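Local atomic coordinates of CMP-sialic acid transporter 1 (Zea mays, PDB entry 6I1R), a protein that probably carries CMP-sialic acid from the cytoplasm into the Golgi as a nucleotide-sugar transporter, and is captured here outward facing with CMP bound. Residues V133-G138 and K262-S267; Y212-A217 and W225-N230; R73-P78 and Y192-Q197. The protein carries 5 engineered substitutions. All blocks are in the same frame, centred on the assembly; numbering follows the deposited sequence.

Contact 1: residues V133-G138 and K262-S267; sequences VLLAVG and KVYSTS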
loop_
_atom_site.group_PDB
_atom_site.type_symbol
_atom_site.label_atom_id
_atom_site.label_comp_id
_atom_site.label_asym_id
_atom_site.label_seq_id
_atom_site.Cartn_x
_atom_site.Cartn_y
_atom_site.Cartn_z
ATOM N N VAL B 133 -32.815 -4.509 2.294
ATOM C CA VAL B 133 -32.133 -5.523 3.097
ATOM C C VAL B 133 -31.526 -6.567 2.153
ATOM O O VAL B 133 -30.338 -6.877 2.250
ATOM C CB VAL B 133 -33.079 -6.171 4.130
ATOM C CG1 VAL B 133 -32.437 -7.375 4.808
ATOM C CG2 VAL B 133 -33.548 -5.167 5.175
ATOM N N LEU B 134 -32.330 -7.087 1.230
ATOM C CA LEU B 134 -31.842 -8.117 0.309
ATOM C C LEU B 134 -30.580 -7.633 -0.412
ATOM O O LEU B 134 -29.666 -8.425 -0.626
ATOM C CB LEU B 134 -32.923 -8.484 -0.711
ATOM C CG LEU B 134 -33.760 -9.715 -0.374
ATOM C CD1 LEU B 134 -34.821 -9.921 -1.435
ATOM C CD2 LEU B 134 -32.895 -10.960 -0.238
ATOM N N LEU B 135 -30.537 -6.355 -0.783
ATOM C CA LEU B 135 -29.375 -5.807 -1.487
ATOM C C LEU B 135 -28.132 -5.926 -0.598
ATOM O O LEU B 135 -27.090 -6.407 -1.045
ATOM C CB LEU B 135 -29.639 -4.347 -1.867
ATOM C CG LEU B 135 -28.567 -3.694 -2.740
ATOM C CD1 LEU B 135 -28.539 -4.315 -4.128
ATOM C CD2 LEU B 135 -28.783 -2.192 -2.834
ATOM N N ALA B 136 -28.257 -5.485 0.651
ATOM C CA ALA B 136 -27.157 -5.545 1.613
ATOM C C ALA B 136 -26.733 -7.001 1.836
ATOM O O ALA B 136 -25.541 -7.300 1.888
ATOM C CB ALA B 136 -27.572 -4.892 2.909
ATOM N N VAL B 137 -27.713 -7.892 1.964
ATOM C CA VAL B 137 -27.442 -9.310 2.198
ATOM C C VAL B 137 -26.790 -9.913 0.944
ATOM O O VAL B 137 -25.872 -10.722 1.059
ATOM C CB VAL B 137 -28.724 -10.070 2.594
ATOM C CG1 VAL B 137 -28.509 -11.576 2.606
ATOM C CG2 VAL B 137 -29.270 -9.605 3.935
ATOM N N GLY B 138 -27.256 -9.516 -0.238
ATOM C CA GLY B 138 -26.783 -10.085 -1.506
ATOM C C GLY B 138 -25.346 -9.704 -1.821
ATOM O O GLY B 138 -24.594 -10.504 -2.386
ATOM N N LYS B 262 -28.584 5.558 -6.018
ATOM C CA LYS B 262 -27.126 5.592 -5.895
ATOM C C LYS B 262 -26.635 4.222 -5.409
ATOM O O LYS B 262 -25.863 3.569 -6.104
ATOM C CB LYS B 262 -26.678 6.713 -4.950
ATOM C CG LYS B 262 -25.184 6.770 -4.646
ATOM C CD LYS B 262 -24.865 7.717 -3.501
ATOM C CE LYS B 262 -23.581 7.449 -2.737
ATOM N NZ LYS B 262 -23.099 6.049 -2.822
ATOM N N VAL B 263 -27.113 3.783 -4.245
ATOM C CA VAL B 263 -26.562 2.580 -3.594
ATOM C C VAL B 263 -26.895 1.326 -4.416
ATOM O O VAL B 263 -26.206 0.318 -4.274
ATOM C CB VAL B 263 -27.017 2.432 -2.127
ATOM C CG1 VAL B 263 -26.504 3.572 -1.260
ATOM C CG2 VAL B 263 -28.524 2.286 -1.987
ATOM N N TYR B 264 -27.928 1.360 -5.257
ATOM C CA TYR B 264 -28.155 0.246 -6.187
ATOM C C TYR B 264 -27.079 0.275 -7.283
ATOM O O TYR B 264 -26.575 -0.775 -7.672
ATOM C CB TYR B 264 -29.579 0.266 -6.754
ATOM C CG TYR B 264 -30.559 -0.599 -6.001
ATOM C CD1 TYR B 264 -30.715 -1.942 -6.309
ATOM C CD2 TYR B 264 -31.328 -0.084 -4.970
ATOM C CE1 TYR B 264 -31.610 -2.746 -5.621
ATOM C CE2 TYR B 264 -32.228 -0.873 -4.271
ATOM C CZ TYR B 264 -32.370 -2.209 -4.596
ATOM O OH TYR B 264 -33.253 -2.988 -3.906
ATOM N N SER B 265 -26.716 1.467 -7.758
ATOM C CA SER B 265 -25.668 1.610 -8.781
ATOM C C SER B 265 -24.319 1.125 -8.235
ATOM O O SER B 265 -23.620 0.352 -8.893
ATOM C CB SER B 265 -25.564 3.035 -9.270
ATOM O OG SER B 265 -26.787 3.470 -9.844
ATOM N N THR B 266 -23.976 1.593 -7.037
ATOM C CA THR B 266 -22.715 1.264 -6.362
ATOM C C THR B 266 -22.620 -0.248 -6.124
ATOM O O THR B 266 -21.567 -0.853 -6.326
ATOM C CB THR B 266 -22.598 1.999 -5.019
ATOM O OG1 THR B 266 -23.449 3.145 -5.041
ATOM C CG2 THR B 266 -21.184 2.431 -4.702
ATOM N N SER B 267 -23.726 -0.836 -5.675
ATOM C CA SER B 267 -23.781 -2.263 -5.365
ATOM C C SER B 267 -23.576 -3.088 -6.641
ATOM O O SER B 267 -22.777 -4.024 -6.653
ATOM C CB SER B 267 -25.080 -2.616 -4.685
ATOM O OG SER B 267 -25.182 -1.973 -3.422
#
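In the all-helical membrane bundle of this nucleotide-sugar transporter, helix 126-143 runs beside helix 259-279, and between residues 133-138 and 262-267 the contact rests on L135, which lies against Y264 and S267. The local axes come within 11.1 Å of each other, and their N-to-C directions differ by only 22°, so this is a near-parallel pair whose interval is filled mainly by side chains. The closest alpha carbons, those of L135 and S267, are 7.7 Å apart.

L135 has its CG anti to the backbone N, with chi1 at -174°, which carries both methyl groups out toward the other helix. They divide the work. CD2 stands over the face of the Y264 ring, 3.7 Å from the centroid and 1° from the ring normal, a well-centred CH-pi contact; its distances to the ring carbons are accordingly almost uniform. It also approaches the backbone at V263 O, 3.9 Å away. CD1 lies out past the rim on the same side of the ring, 3.8 Å from CE1 of Y264. Both methyl groups thus touch the ring.

The phenol end of Y264 is held by a third helix: OH is hydrogen-bonded to S299 O on helix 287-304, and F304 meets the ring edge-to-face. I109 of helix 108-118 touches both L135 and S267, so four helices converge on this buried spot, with the side chain of V263 about 13 Å from the bound CMP.

The buried hydroxyl of S267 turns back onto its own helix, where OG hydrogen-bonds to V263 O. That carbonyl also accepts the backbone N-H of S267. With its OG engaged in this way, S267 meets the leucine by van der Waals contact, OG lying 3.7 Å from L135 CD2.

Contact 2: residues Y212-A217 and W225-N230; sequences YGDFKA and WQRLFN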
loop_
_atom_site.group_PDB
_atom_site.type_symbol
_atom_site.label_atom_id
_atom_site.label_comp_id
_atom_site.label_asym_id
_atom_site.label_seq_id
_atom_site.Cartn_x
_atom_site.Cartn_y
_atom_site.Cartn_z
ATOM N N TYR B 212 -2.792 19.167 7.813
ATOM C CA TYR B 212 -2.731 18.550 9.138
ATOM C C TYR B 212 -1.664 17.449 9.138
ATOM O O TYR B 212 -0.812 17.407 10.023
ATOM C CB TYR B 212 -4.094 17.996 9.563
ATOM C CG TYR B 212 -4.185 17.651 11.028
ATOM C CD1 TYR B 212 -4.412 18.634 11.978
ATOM C CD2 TYR B 212 -4.027 16.347 11.470
ATOM C CE1 TYR B 212 -4.490 18.330 13.329
ATOM C CE2 TYR B 212 -4.102 16.027 12.816
ATOM C CZ TYR B 212 -4.334 17.022 13.750
ATOM O OH TYR B 212 -4.409 16.714 15.077
ATOM N N GLY B 213 -1.708 16.583 8.128
ATOM C CA GLY B 213 -0.737 15.493 7.982
ATOM C C GLY B 213 0.701 15.990 8.006
ATOM O O GLY B 213 1.571 15.351 8.601
ATOM N N ASP B 214 0.951 17.128 7.361
ATOM C CA ASP B 214 2.280 17.742 7.361
ATOM C C ASP B 214 2.582 18.308 8.755
ATOM O O ASP B 214 3.721 18.232 9.216
ATOM C CB ASP B 214 2.401 18.821 6.278
ATOM C CG ASP B 214 2.627 18.285 4.873
ATOM O OD1 ASP B 214 3.007 17.104 4.739
ATOM O OD2 ASP B 214 2.427 19.060 3.918
ATOM N N PHE B 215 1.570 18.868 9.418
ATOM C CA PHE B 215 1.723 19.370 10.792
ATOM C C PHE B 215 2.095 18.226 11.746
ATOM O O PHE B 215 2.863 18.432 12.686
ATOM C CB PHE B 215 0.446 20.058 11.281
ATOM C CG PHE B 215 0.444 20.378 12.755
ATOM C CD1 PHE B 215 1.104 21.496 13.241
ATOM C CD2 PHE B 215 -0.203 19.549 13.661
ATOM C CE1 PHE B 215 1.107 21.786 14.598
ATOM C CE2 PHE B 215 -0.197 19.840 15.017
ATOM C CZ PHE B 215 0.457 20.957 15.483
ATOM N N LYS B 216 1.551 17.034 11.505
ATOM C CA LYS B 216 1.772 15.877 12.380
ATOM C C LYS B 216 3.263 15.513 12.430
ATOM O O LYS B 216 3.723 14.950 13.425
ATOM C CB LYS B 216 0.948 14.678 11.902
ATOM N N ALA B 217 4.006 15.822 11.367
ATOM C CA ALA B 217 5.450 15.572 11.319
ATOM C C ALA B 217 6.233 16.892 11.406
ATOM O O ALA B 217 7.361 16.973 10.920
ATOM C CB ALA B 217 5.784 14.814 10.057
ATOM N N TRP B 225 2.160 19.731 -1.166
ATOM C CA TRP B 225 2.044 20.383 -2.482
ATOM C C TRP B 225 3.226 19.996 -3.382
ATOM O O TRP B 225 3.051 19.808 -4.588
ATOM C CB TRP B 225 1.899 21.907 -2.344
ATOM C CG TRP B 225 2.944 22.585 -1.509
ATOM C CD1 TRP B 225 2.851 22.913 -0.188
ATOM C CD2 TRP B 225 4.234 23.051 -1.945
ATOM N NE1 TRP B 225 3.996 23.535 0.232
ATOM C CE2 TRP B 225 4.863 23.634 -0.824
ATOM C CE3 TRP B 225 4.921 23.026 -3.165
ATOM C CZ2 TRP B 225 6.142 24.186 -0.891
ATOM C CZ3 TRP B 225 6.186 23.570 -3.231
ATOM C CH2 TRP B 225 6.785 24.142 -2.107
ATOM N N GLN B 226 4.415 19.873 -2.798
ATOM C CA GLN B 226 5.616 19.464 -3.537
ATOM C C GLN B 226 5.475 17.999 -3.976
ATOM O O GLN B 226 5.781 17.644 -5.114
ATOM C CB GLN B 226 6.853 19.662 -2.658
ATOM C CG GLN B 226 8.176 19.515 -3.396
ATOM C CD GLN B 226 9.357 19.642 -2.465
ATOM O OE1 GLN B 226 9.442 18.966 -1.441
ATOM N NE2 GLN B 226 10.289 20.511 -2.820
ATOM N N ARG B 227 4.981 17.171 -3.062
ATOM C CA ARG B 227 4.860 15.722 -3.250
ATOM C C ARG B 227 3.686 15.386 -4.184
ATOM O O ARG B 227 3.611 14.273 -4.709
ATOM C CB ARG B 227 4.665 15.073 -1.875
ATOM C CG ARG B 227 4.749 13.554 -1.853
ATOM C CD ARG B 227 4.805 13.023 -0.431
ATOM N NE ARG B 227 3.632 13.385 0.359
ATOM C CZ ARG B 227 3.558 14.423 1.192
ATOM N NH1 ARG B 227 2.447 14.635 1.879
ATOM N NH2 ARG B 227 4.583 15.244 1.337
ATOM N N LEU B 228 2.807 16.362 -4.416
ATOM C CA LEU B 228 1.454 16.144 -4.961
ATOM C C LEU B 228 1.475 15.293 -6.239
ATOM O O LEU B 228 0.572 14.487 -6.440
ATOM C CB LEU B 228 0.808 17.505 -5.240
ATOM C CG LEU B 228 -0.699 17.479 -5.499
ATOM C CD1 LEU B 228 -1.474 17.809 -4.230
ATOM C CD2 LEU B 228 -1.074 18.444 -6.613
ATOM N N PHE B 229 2.475 15.478 -7.100
ATOM C CA PHE B 229 2.473 14.853 -8.433
ATOM C C PHE B 229 3.330 13.579 -8.457
ATOM O O PHE B 229 3.393 12.913 -9.490
ATOM C CB PHE B 229 2.961 15.852 -9.489
ATOM C CG PHE B 229 1.874 16.615 -10.206
ATOM C CD1 PHE B 229 0.805 17.161 -9.511
ATOM C CD2 PHE B 229 1.934 16.806 -11.579
ATOM C CE1 PHE B 229 -0.189 17.865 -10.176
ATOM C CE2 PHE B 229 0.942 17.514 -12.242
ATOM C CZ PHE B 229 -0.117 18.042 -11.539
ATOM N N ASN B 230 3.971 13.221 -7.345
ATOM C CA ASN B 230 4.955 12.127 -7.348
ATOM C C ASN B 230 4.284 10.809 -7.764
ATOM O O ASN B 230 3.162 10.509 -7.353
ATOM C CB ASN B 230 5.652 11.968 -5.993
ATOM C CG ASN B 230 6.779 12.957 -5.775
ATOM O OD1 ASN B 230 7.405 13.420 -6.726
ATOM N ND2 ASN B 230 7.059 13.272 -4.522
#
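D214 has its CG anti to the carbonyl carbon (chi1 -79°), which leads the carboxylate off helix 191-216 toward R227, while the arginine leaves its backbone with CG anti to N, stays extended through chi2 and then bends at chi3 (60°) to bring its guanidinium round. The two side chains run past each other in opposite directions. OD1 of D214 approaches the edge of the guanidinium, near its plane, and lies 3.8 Å from NH1 of R227. NH2 of R227 is further from the same oxygen, at 4.2 Å. No hydrogen bond joins the two side chains, and the carboxylate and guanidinium planes stand 79° apart, so this is a long salt bridge and not a bidentate one.

The setting is a tight connection on the surface of the membrane bundle: helix 191-216 ends here, a short loop follows, and the short, weakly bonded helix 224-227 comes back beside it. D214 has a firmer partner in that connection, since its OD2 accepts a hydrogen bond from W224 N. R227 also reaches other groups weakly, NH2 to G222 O and NE in a long ion pair with D33. Its side chain is about 12 Å from the bound CMP.

Both segments change course at this point. A217 N bonds back to D214 O at 3.2 Å as the first helix finishes, and a type I beta turn runs from R227 to N230, with N230 N placed 2.9 Å from R227 O. Q226 and N230 pack on P159 and Y95 of the second subunit.

Contact 3: residues R73-P78 and Y192-Q197; sequences RLYVVP and YWQNVQ
Y75 and Q197 supply the CH-pi component: CB of the glutamine lies over one face of the tyrosine ring, 4.0 Å from its centroid and 18° off the normal, displaced toward the rim. The tyrosine reaches this position because its CG is anti to the carbonyl carbon (chi1 -71°).

Van der Waals contacts come next. OH of Y75 rests 3.3 Å from CG of Q194, meeting the aliphatic part of that side chain, while Q197 OE1 lies 3.2 Å from Y75 CE1. No hydrogen bond crosses between the segments.

The side-chain hydrogen bond within these segments is that of Q197. Its NE2 donates to W193 O (2.7 Å, N-H...O angle 171°), with the acceptor in the amide plane, which, as modelled, would hold the amide's rotation. Q197 N reaches that same oxygen from the opposite face of its plane. The amide of Q194 turns to K255 NZ and M184 O.

The arrangement is a buried joint between the entry to helix 76-92 and the early turns of helix 191-216, the two helices that further along supply S79, Y82, L83 and N86, and G202, F205, N206 and W209, to the CMP pocket.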
loop_
_atom_site.group_PDB
_atom_site.type_symbol
_atom_site.label_atom_id
_atom_site.label_comp_id
_atom_site.label_asym_id
_atom_site.label_seq_id
_atom_site.Cartn_x
_atom_site.Cartn_y
_atom_site.Cartn_z
ATOM N N ARG B 73 -23.508 28.147 3.905
ATOM C CA ARG B 73 -22.725 27.547 5.000
ATOM C C ARG B 73 -23.102 26.073 5.215
ATOM O O ARG B 73 -22.332 25.329 5.818
ATOM C CB ARG B 73 -22.957 28.322 6.302
ATOM C CG ARG B 73 -24.331 28.085 6.915
ATOM C CD ARG B 73 -24.864 29.208 7.780
ATOM N NE ARG B 73 -24.656 29.059 9.203
ATOM C CZ ARG B 73 -24.453 30.051 10.065
ATOM N NH1 ARG B 73 -23.896 29.770 11.229
ATOM N NH2 ARG B 73 -24.780 31.299 9.778
ATOM N N LEU B 74 -24.281 25.657 4.755
ATOM C CA LEU B 74 -24.764 24.288 4.996
ATOM C C LEU B 74 -23.976 23.268 4.160
ATOM O O LEU B 74 -23.993 22.079 4.477
ATOM C CB LEU B 74 -26.264 24.208 4.684
ATOM C CG LEU B 74 -27.193 24.301 5.893
ATOM C CD1 LEU B 74 -27.008 25.620 6.627
ATOM C CD2 LEU B 74 -28.643 24.120 5.472
ATOM N N TYR B 75 -23.279 23.713 3.115
ATOM C CA TYR B 75 -22.512 22.796 2.262
ATOM C C TYR B 75 -21.211 22.364 2.955
ATOM O O TYR B 75 -20.479 21.532 2.413
ATOM C CB TYR B 75 -22.244 23.438 0.896
ATOM C CG TYR B 75 -23.467 23.548 0.020
ATOM C CD1 TYR B 75 -24.318 24.637 0.113
ATOM C CD2 TYR B 75 -23.783 22.557 -0.895
ATOM C CE1 TYR B 75 -25.446 24.745 -0.685
ATOM C CE2 TYR B 75 -24.906 22.649 -1.701
ATOM C CZ TYR B 75 -25.742 23.747 -1.596
ATOM O OH TYR B 75 -26.853 23.848 -2.382
ATOM N N VAL B 76 -20.927 22.902 4.141
ATOM C CA VAL B 76 -19.748 22.492 4.916
ATOM C C VAL B 76 -19.989 21.077 5.462
ATOM O O VAL B 76 -19.075 20.251 5.483
ATOM C CB VAL B 76 -19.437 23.477 6.064
ATOM C CG1 VAL B 76 -18.180 23.076 6.826
ATOM C CG2 VAL B 76 -19.315 24.918 5.589
ATOM N N VAL B 77 -21.229 20.809 5.869
ATOM C CA VAL B 77 -21.558 19.654 6.716
ATOM C C VAL B 77 -21.031 18.361 6.076
ATOM O O VAL B 77 -20.288 17.627 6.726
ATOM C CB VAL B 77 -23.070 19.584 7.017
ATOM C CG1 VAL B 77 -23.463 18.278 7.695
ATOM C CG2 VAL B 77 -23.530 20.773 7.849
ATOM N N PRO B 78 -21.387 18.081 4.806
ATOM C CA PRO B 78 -20.900 16.837 4.186
ATOM C C PRO B 78 -19.385 16.641 4.358
ATOM O O PRO B 78 -18.938 15.531 4.650
ATOM C CB PRO B 78 -21.248 16.969 2.698
ATOM C CG PRO B 78 -22.444 17.877 2.696
ATOM C CD PRO B 78 -22.167 18.848 3.824
ATOM N N TYR B 192 -25.084 23.133 -10.974
ATOM C CA TYR B 192 -23.686 23.526 -11.129
ATOM C C TYR B 192 -23.276 24.509 -10.023
ATOM O O TYR B 192 -22.107 24.544 -9.644
ATOM C CB TYR B 192 -23.452 24.116 -12.522
ATOM C CG TYR B 192 -23.898 23.232 -13.661
ATOM C CD1 TYR B 192 -23.451 21.924 -13.766
ATOM C CD2 TYR B 192 -24.766 23.699 -14.635
ATOM C CE1 TYR B 192 -23.855 21.103 -14.806
ATOM C CE2 TYR B 192 -25.179 22.891 -15.682
ATOM C CZ TYR B 192 -24.723 21.587 -15.769
ATOM O OH TYR B 192 -25.124 20.782 -16.796
ATOM N N TRP B 193 -24.218 25.301 -9.514
ATOM C CA TRP B 193 -23.929 26.223 -8.403
ATOM C C TRP B 193 -23.917 25.456 -7.075
ATOM O O TRP B 193 -23.158 25.800 -6.165
ATOM C CB TRP B 193 -24.925 27.392 -8.384
ATOM C CG TRP B 193 -24.916 28.193 -7.117
ATOM C CD1 TRP B 193 -25.961 28.368 -6.256
ATOM C CD2 TRP B 193 -23.809 28.921 -6.553
ATOM N NE1 TRP B 193 -25.586 29.159 -5.204
ATOM C CE2 TRP B 193 -24.270 29.511 -5.355
ATOM C CE3 TRP B 193 -22.480 29.135 -6.939
ATOM C CZ2 TRP B 193 -23.449 30.296 -4.548
ATOM C CZ3 TRP B 193 -21.668 29.911 -6.140
ATOM C CH2 TRP B 193 -22.149 30.483 -4.961
ATOM N N GLN B 194 -24.752 24.427 -6.963
ATOM C CA GLN B 194 -24.775 23.589 -5.762
ATOM C C GLN B 194 -23.460 22.802 -5.687
ATOM O O GLN B 194 -22.824 22.739 -4.630
ATOM C CB GLN B 194 -26.016 22.693 -5.769
ATOM C CG GLN B 194 -27.316 23.473 -5.611
ATOM C CD GLN B 194 -28.549 22.606 -5.679
ATOM O OE1 GLN B 194 -28.680 21.740 -6.541
ATOM N NE2 GLN B 194 -29.484 22.850 -4.773
ATOM N N ASN B 195 -23.048 22.235 -6.817
ATOM C CA ASN B 195 -21.757 21.560 -6.928
ATOM C C ASN B 195 -20.627 22.514 -6.520
ATOM O O ASN B 195 -19.762 22.142 -5.732
ATOM C CB ASN B 195 -21.504 21.037 -8.345
ATOM C CG ASN B 195 -22.383 19.863 -8.721
ATOM O OD1 ASN B 195 -23.076 19.302 -7.877
ATOM N ND2 ASN B 195 -22.359 19.487 -9.989
ATOM N N VAL B 196 -20.641 23.735 -7.056
ATOM C CA VAL B 196 -19.529 24.679 -6.851
ATOM C C VAL B 196 -19.343 24.932 -5.348
ATOM O O VAL B 196 -18.210 24.966 -4.875
ATOM C CB VAL B 196 -19.733 25.992 -7.635
ATOM C CG1 VAL B 196 -18.894 27.135 -7.077
ATOM C CG2 VAL B 196 -19.448 25.808 -9.120
ATOM N N GLN B 197 -20.437 25.097 -4.607
ATOM C CA GLN B 197 -20.354 25.343 -3.162
ATOM C C GLN B 197 -19.903 24.064 -2.448
ATOM O O GLN B 197 -19.013 24.093 -1.592
ATOM C CB GLN B 197 -21.707 25.769 -2.589
ATOM C CG GLN B 197 -22.295 27.023 -3.214
ATOM C CD GLN B 197 -23.783 27.077 -2.976
ATOM O OE1 GLN B 197 -24.246 27.489 -1.914
ATOM N NE2 GLN B 197 -24.545 26.632 -3.962
#

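Contacts 1 and 3 are buried interhelical joints on opposite sides of the chain's centre, 27 Å apart between centres, whereas contact 2 sits at the surface. The two interior contacts each turn on one side chain laid against a ring; S267 OG and Q197 NE2 bond to carbonyls of their own helices, while Y264 OH and the Q194 amide bond to other parts of the chain. Contact 2 rests on a long salt bridge and buries less area, 64 Å² against 173 and 190 Å². Contacts 2 and 3 share helix 191-216, contact 3 near its start and contact 2 at its end. Along the sequence contacts 1 and 3 alternate. Contact 2 alone has the second subunit packed on it.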